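Local coordinates for protein chitinase (Paenibacillus sp. FPU-7, PDB 5GZT) that probably hydrolyses the beta-1,4 linkages of chitin and chitodextrins at random internal positions, as an endochitinase with two glycoside hydrolase family 18 domains, at residues K278-I283 with G619-E624; A298-H303 with L634-Y639. All coordinates share one frame; numbering follows the deposited sequence.

In the fold
Contact 1 lies in the wall of the first family 18 TIM barrel, where strand 278-283 pairs with strand 619-623 and closes the ring of parallel strands; contact 2 lies on the outside of that barrel, between the loop that follows the first of these strands and the helix that follows the second. The two centres are about 8 Å apart, and they touch: S281 N is 2.9 Å from H303 O, probably a hydrogen bond, and I279 CD1 packs on K300 O. Contact 1 is buried and held by direct backbone hydrogen bonds and aromatic packing. Contact 2 is a smaller, partly exposed surface joined by a lysine chain, a tyrosine ring and two waters.

Contact 1: K278-I283 with G619-E624; sequences KIVSYI and GFMYWE
Strands 278-283 and 619-623 run parallel, V280 beside M621, and close the (beta/alpha)8 barrel of the first family 18 domain, first strand meeting last. Four backbone hydrogen bonds join them: F620 N to K278 O, V280 N to F620 O, Y622 N to V280 O and Y282 N to Y622 O (3.2 Å, 163° at the hydrogen).

Side chains pack on both faces. On the helix 633-642 side, Y622 CG sits between its backbone N and carbonyl carbon (chi1 54°), folding the ring over the first strand with V280 O over the centre of one face. I279 CG2 approaches CE2 of this Y622 ring (3.6 Å), and S281 CB and OG meet its CE1. On the other face V280 CG1 packs on M621 CG at 3.9 Å.

Aromatic contacts gather at the C-terminal strand ends, the active-site end of a family 18 barrel. M621 SD makes an oblique Met-aromatic contact 3.7 Å from Y282 CE1, with M621 CG and Y622 O at that ring's edge; the W623 ring is inclined to it by 56°, Y282 CD2 near the indole edge. Y282 OH is hydrogen-bonded to D407. Beyond the W623-E624 cis peptide, E624 CB lies 3.4 Å from Y282 O.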
loop_
_atom_site.group_PDB
_atom_site.type_symbol
_atom_site.label_atom_id
_atom_site.label_comp_id
_atom_site.label_asym_id
_atom_site.label_seq_id
_atom_site.Cartn_x
_atom_site.Cartn_y
_atom_site.Cartn_z
ATOM N N LYS B 278 3.269 3.593 -2.237
ATOM C CA LYS B 278 2.462 3.012 -1.169
ATOM C C LYS B 278 1.630 1.818 -1.694
ATOM O O LYS B 278 1.112 1.840 -2.838
ATOM C CB LYS B 278 1.491 4.027 -0.584
ATOM C CG LYS B 278 2.097 5.082 0.316
ATOM C CD LYS B 278 0.963 5.805 1.067
ATOM C CE LYS B 278 0.156 6.774 0.230
ATOM N NZ LYS B 278 0.971 8.037 0.198
ATOM N N ILE B 279 1.495 0.802 -0.853
ATOM C CA ILE B 279 0.583 -0.330 -1.125
ATOM C C ILE B 279 -0.295 -0.480 0.064
ATOM O O ILE B 279 0.178 -0.818 1.121
ATOM C CB ILE B 279 1.314 -1.613 -1.439
ATOM C CG1 ILE B 279 2.197 -1.431 -2.697
ATOM C CG2 ILE B 279 0.270 -2.704 -1.682
ATOM C CD1 ILE B 279 3.168 -2.573 -2.899
ATOM N N VAL B 280 -1.547 -0.074 -0.078
ATOM C CA VAL B 280 -2.531 -0.149 0.972
ATOM C C VAL B 280 -3.329 -1.459 0.843
ATOM O O VAL B 280 -4.109 -1.611 -0.077
ATOM C CB VAL B 280 -3.492 1.023 0.920
ATOM C CG1 VAL B 280 -4.660 0.817 1.877
ATOM C CG2 VAL B 280 -2.733 2.293 1.325
ATOM N N SER B 281 -3.052 -2.381 1.742
ATOM C CA SER B 281 -3.760 -3.661 1.863
ATOM C C SER B 281 -4.903 -3.612 2.879
ATOM O O SER B 281 -4.653 -3.489 4.063
ATOM C CB SER B 281 -2.754 -4.772 2.199
ATOM O OG SER B 281 -3.405 -6.015 2.531
ATOM N N TYR B 282 -6.147 -3.651 2.421
ATOM C CA TYR B 282 -7.319 -3.740 3.301
ATOM C C TYR B 282 -7.353 -5.163 3.811
ATOM O O TYR B 282 -7.146 -6.098 3.026
ATOM C CB TYR B 282 -8.652 -3.456 2.601
ATOM C CG TYR B 282 -9.066 -2.002 2.577
ATOM C CD1 TYR B 282 -8.633 -1.149 1.567
ATOM C CD2 TYR B 282 -9.892 -1.467 3.537
ATOM C CE1 TYR B 282 -9.041 0.186 1.521
ATOM C CE2 TYR B 282 -10.273 -0.127 3.490
ATOM C CZ TYR B 282 -9.842 0.708 2.484
ATOM O OH TYR B 282 -10.241 2.034 2.394
ATOM N N ILE B 283 -7.597 -5.321 5.115
ATOM C CA ILE B 283 -7.666 -6.616 5.787
ATOM C C ILE B 283 -8.965 -6.652 6.548
ATOM O O ILE B 283 -9.212 -5.774 7.337
ATOM C CB ILE B 283 -6.507 -6.785 6.772
ATOM C CG1 ILE B 283 -5.243 -7.192 6.013
ATOM C CG2 ILE B 283 -6.830 -7.850 7.832
ATOM C CD1 ILE B 283 -5.021 -8.698 5.917
ATOM N N GLY B 619 0.222 5.369 -5.262
ATOM C CA GLY B 619 0.378 3.941 -5.128
ATOM C C GLY B 619 -0.896 3.152 -5.462
ATOM O O GLY B 619 -1.830 3.683 -6.133
ATOM N N PHE B 620 -0.925 1.910 -4.942
ATOM C CA PHE B 620 -1.887 0.894 -5.255
ATOM C C PHE B 620 -2.623 0.483 -3.991
ATOM O O PHE B 620 -2.018 0.029 -3.015
ATOM C CB PHE B 620 -1.136 -0.306 -5.867
ATOM C CG PHE B 620 -1.997 -1.211 -6.782
ATOM C CD1 PHE B 620 -3.266 -1.692 -6.384
ATOM C CD2 PHE B 620 -1.493 -1.700 -7.973
ATOM C CE1 PHE B 620 -4.020 -2.518 -7.215
ATOM C CE2 PHE B 620 -2.255 -2.528 -8.779
ATOM C CZ PHE B 620 -3.514 -2.943 -8.379
ATOM N N MET B 621 -3.943 0.629 -3.987
ATOM C CA MET B 621 -4.789 0.161 -2.854
ATOM C C MET B 621 -5.610 -1.060 -3.343
ATOM O O MET B 621 -6.003 -1.074 -4.502
ATOM C CB MET B 621 -5.789 1.246 -2.429
ATOM C CG MET B 621 -6.821 0.777 -1.417
ATOM S SD MET B 621 -8.307 0.057 -2.085
ATOM C CE MET B 621 -9.253 1.503 -2.608
ATOM N N TYR B 622 -5.881 -2.034 -2.478
ATOM C CA TYR B 622 -6.758 -3.140 -2.862
ATOM C C TYR B 622 -7.630 -3.706 -1.753
ATOM O O TYR B 622 -7.219 -3.718 -0.600
ATOM C CB TYR B 622 -5.915 -4.238 -3.497
ATOM C CG TYR B 622 -4.713 -4.769 -2.707
ATOM C CD1 TYR B 622 -4.856 -5.612 -1.596
ATOM C CD2 TYR B 622 -3.456 -4.474 -3.098
ATOM C CE1 TYR B 622 -3.705 -6.114 -0.886
ATOM C CE2 TYR B 622 -2.342 -5.008 -2.480
ATOM C CZ TYR B 622 -2.467 -5.826 -1.348
ATOM O OH TYR B 622 -1.256 -6.303 -0.789
ATOM N N TRP B 623 -8.845 -4.109 -2.150
ATOM C CA TRP B 623 -9.828 -4.748 -1.330
ATOM C C TRP B 623 -9.993 -6.168 -1.844
ATOM O O TRP B 623 -10.356 -6.319 -3.019
ATOM C CB TRP B 623 -11.185 -4.080 -1.536
ATOM C CG TRP B 623 -12.238 -4.761 -0.734
ATOM C CD1 TRP B 623 -13.059 -5.782 -1.127
ATOM C CD2 TRP B 623 -12.564 -4.480 0.608
ATOM N NE1 TRP B 623 -13.864 -6.153 -0.103
ATOM C CE2 TRP B 623 -13.582 -5.390 0.988
ATOM C CE3 TRP B 623 -12.110 -3.565 1.532
ATOM C CZ2 TRP B 623 -14.121 -5.414 2.268
ATOM C CZ3 TRP B 623 -12.665 -3.594 2.842
ATOM C CH2 TRP B 623 -13.672 -4.470 3.173
ATOM N N GLU B 624 -9.728 -7.214 -1.057
ATOM C CA GLU B 624 -9.033 -7.164 0.213
ATOM C C GLU B 624 -8.101 -8.387 0.284
ATOM O O GLU B 624 -8.282 -9.379 -0.445
ATOM C CB GLU B 624 -9.992 -7.052 1.432
ATOM C CG GLU B 624 -11.248 -7.945 1.479
ATOM C CD GLU B 624 -10.994 -9.319 2.068
ATOM O OE1 GLU B 624 -11.972 -9.984 2.310
ATOM O OE2 GLU B 624 -9.834 -9.755 2.234
#

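Contact 2: A298-H303 with L634-Y639; sequences ATKFTH and LANTIY
T299 O lies over one face of the Y639 ring, nearest CE1 at 3.6 Å, while K300 O approaches Y639 CB to the same distance. The K300 chain crosses Y639 at about a right angle, its CD 4.0 Å from CG of the ring. Y639 CB points toward the 3-10 turn at 298-300, and chi1 of -173° swings CG away from the backbone N, setting the ring beside the K300 backbone. The ring also stacks on Y643, just past the end of helix 633-642.

The amide of N636 meets the lysine through OD1, which lies 3.5 Å from K300 CG and also faces CD and CE, the two side chains crossing at a slant. A bend at chi2 (-61°) helps to lead the lysine past the amide.

In the TIM barrel this joins the loop between its first two strands to helix 633-642, which follows its last strand and packs against the outside of the barrel wall.

Polar links between the two segments run through water. One molecule donates to both K300 O (2.6 Å) and A635 O (2.8 Å), tying two backbone carbonyls together. Another accepts from K300 NZ and donates to N636 O (2.7 Å), so the ammonium reaches the helix backbone through a single water.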
loop_
_atom_site.group_PDB
_atom_site.type_symbol
_atom_site.label_atom_id
_atom_site.label_comp_id
_atom_site.label_asym_id
_atom_site.label_seq_id
_atom_site.Cartn_x
_atom_site.Cartn_y
_atom_site.Cartn_z
ATOM N N ALA B 298 3.448 -9.376 5.158
ATOM C CA ALA B 298 3.471 -7.924 5.164
ATOM C C ALA B 298 4.703 -7.310 4.560
ATOM O O ALA B 298 4.719 -6.103 4.385
ATOM C CB ALA B 298 3.234 -7.381 6.565
ATOM N N THR B 299 5.685 -8.105 4.115
ATOM C CA THR B 299 6.768 -7.534 3.277
ATOM C C THR B 299 6.274 -7.013 1.943
ATOM O O THR B 299 6.969 -6.282 1.304
ATOM C CB THR B 299 7.959 -8.483 3.044
ATOM O OG1 THR B 299 7.600 -9.598 2.202
ATOM C CG2 THR B 299 8.510 -9.041 4.396
ATOM N N LYS B 300 5.080 -7.381 1.514
ATOM C CA LYS B 300 4.576 -6.991 0.186
ATOM C C LYS B 300 3.665 -5.764 0.152
ATOM O O LYS B 300 3.110 -5.394 -0.917
ATOM C CB LYS B 300 3.863 -8.176 -0.392
ATOM C CG LYS B 300 4.677 -9.446 -0.368
ATOM C CD LYS B 300 5.936 -9.280 -1.186
ATOM C CE LYS B 300 6.803 -10.511 -1.024
ATOM N NZ LYS B 300 7.527 -10.629 -2.286
ATOM N N PHE B 301 3.520 -5.107 1.294
ATOM C CA PHE B 301 2.735 -3.907 1.292
ATOM C C PHE B 301 3.291 -2.953 2.304
ATOM O O PHE B 301 4.106 -3.343 3.123
ATOM C CB PHE B 301 1.244 -4.183 1.522
ATOM C CG PHE B 301 0.904 -5.062 2.704
ATOM C CD1 PHE B 301 0.926 -4.571 4.007
ATOM C CD2 PHE B 301 0.398 -6.343 2.505
ATOM C CE1 PHE B 301 0.566 -5.397 5.086
ATOM C CE2 PHE B 301 0.051 -7.185 3.541
ATOM C CZ PHE B 301 0.125 -6.721 4.855
ATOM N N THR B 302 2.845 -1.718 2.259
ATOM C CA THR B 302 3.398 -0.691 3.148
ATOM C C THR B 302 2.428 -0.263 4.199
ATOM O O THR B 302 2.857 0.245 5.276
ATOM C CB THR B 302 3.844 0.568 2.383
ATOM O OG1 THR B 302 2.707 1.181 1.767
ATOM C CG2 THR B 302 4.833 0.194 1.353
ATOM N N HIS B 303 1.148 -0.435 3.914
ATOM C CA HIS B 303 0.072 -0.044 4.822
ATOM C C HIS B 303 -0.950 -1.159 4.912
ATOM O O HIS B 303 -1.287 -1.762 3.909
ATOM C CB HIS B 303 -0.677 1.156 4.325
ATOM C CG HIS B 303 0.087 2.440 4.354
ATOM N ND1 HIS B 303 1.277 2.629 3.682
ATOM C CD2 HIS B 303 -0.230 3.643 4.898
ATOM C CE1 HIS B 303 1.667 3.881 3.831
ATOM N NE2 HIS B 303 0.799 4.501 4.603
ATOM N N LEU B 634 -1.504 -11.939 -6.381
ATOM C CA LEU B 634 -1.861 -10.554 -6.671
ATOM C C LEU B 634 -1.067 -9.560 -5.825
ATOM O O LEU B 634 -0.469 -8.590 -6.377
ATOM C CB LEU B 634 -3.372 -10.286 -6.551
ATOM C CG LEU B 634 -4.252 -11.165 -7.530
ATOM C CD1 LEU B 634 -5.672 -10.753 -7.473
ATOM C CD2 LEU B 634 -3.819 -11.120 -8.976
ATOM N N ALA B 635 -1.051 -9.777 -4.532
ATOM C CA ALA B 635 -0.169 -9.001 -3.658
ATOM C C ALA B 635 1.264 -9.039 -4.121
ATOM O O ALA B 635 1.864 -7.983 -4.227
ATOM C CB ALA B 635 -0.280 -9.467 -2.223
ATOM N N ASN B 636 1.805 -10.209 -4.484
ATOM C CA ASN B 636 3.202 -10.261 -4.895
ATOM C C ASN B 636 3.470 -9.536 -6.198
ATOM O O ASN B 636 4.582 -8.944 -6.406
ATOM C CB ASN B 636 3.680 -11.711 -5.080
ATOM C CG ASN B 636 3.721 -12.483 -3.792
ATOM O OD1 ASN B 636 3.668 -11.920 -2.690
ATOM N ND2 ASN B 636 3.717 -13.810 -3.929
ATOM N N THR B 637 2.504 -9.626 -7.119
ATOM C CA THR B 637 2.633 -8.979 -8.415
ATOM C C THR B 637 2.688 -7.469 -8.259
ATOM O O THR B 637 3.518 -6.718 -8.923
ATOM C CB THR B 637 1.416 -9.336 -9.354
ATOM O OG1 THR B 637 1.336 -10.751 -9.591
ATOM C CG2 THR B 637 1.553 -8.632 -10.634
ATOM N N ILE B 638 1.787 -7.005 -7.414
ATOM C CA ILE B 638 1.707 -5.574 -7.115
ATOM C C ILE B 638 3.020 -5.012 -6.542
ATOM O O ILE B 638 3.586 -4.024 -7.095
ATOM C CB ILE B 638 0.484 -5.262 -6.270
ATOM C CG1 ILE B 638 -0.769 -5.475 -7.119
ATOM C CG2 ILE B 638 0.421 -3.781 -5.830
ATOM C CD1 ILE B 638 -2.091 -5.485 -6.372
ATOM N N TYR B 639 3.545 -5.644 -5.492
ATOM C CA TYR B 639 4.840 -5.330 -4.970
ATOM C C TYR B 639 5.941 -5.406 -6.021
ATOM O O TYR B 639 6.753 -4.437 -6.118
ATOM C CB TYR B 639 5.203 -6.231 -3.750
ATOM C CG TYR B 639 6.492 -5.787 -3.108
ATOM C CD1 TYR B 639 6.527 -4.749 -2.207
ATOM C CD2 TYR B 639 7.686 -6.415 -3.427
ATOM C CE1 TYR B 639 7.743 -4.333 -1.665
ATOM C CE2 TYR B 639 8.880 -6.028 -2.888
ATOM C CZ TYR B 639 8.913 -4.975 -2.036
ATOM O OH TYR B 639 10.142 -4.590 -1.539
HETATM O O HOH W 1 0.978 -6.106 -2.283
HETATM O O HOH W 2 6.678 -9.956 -4.943
#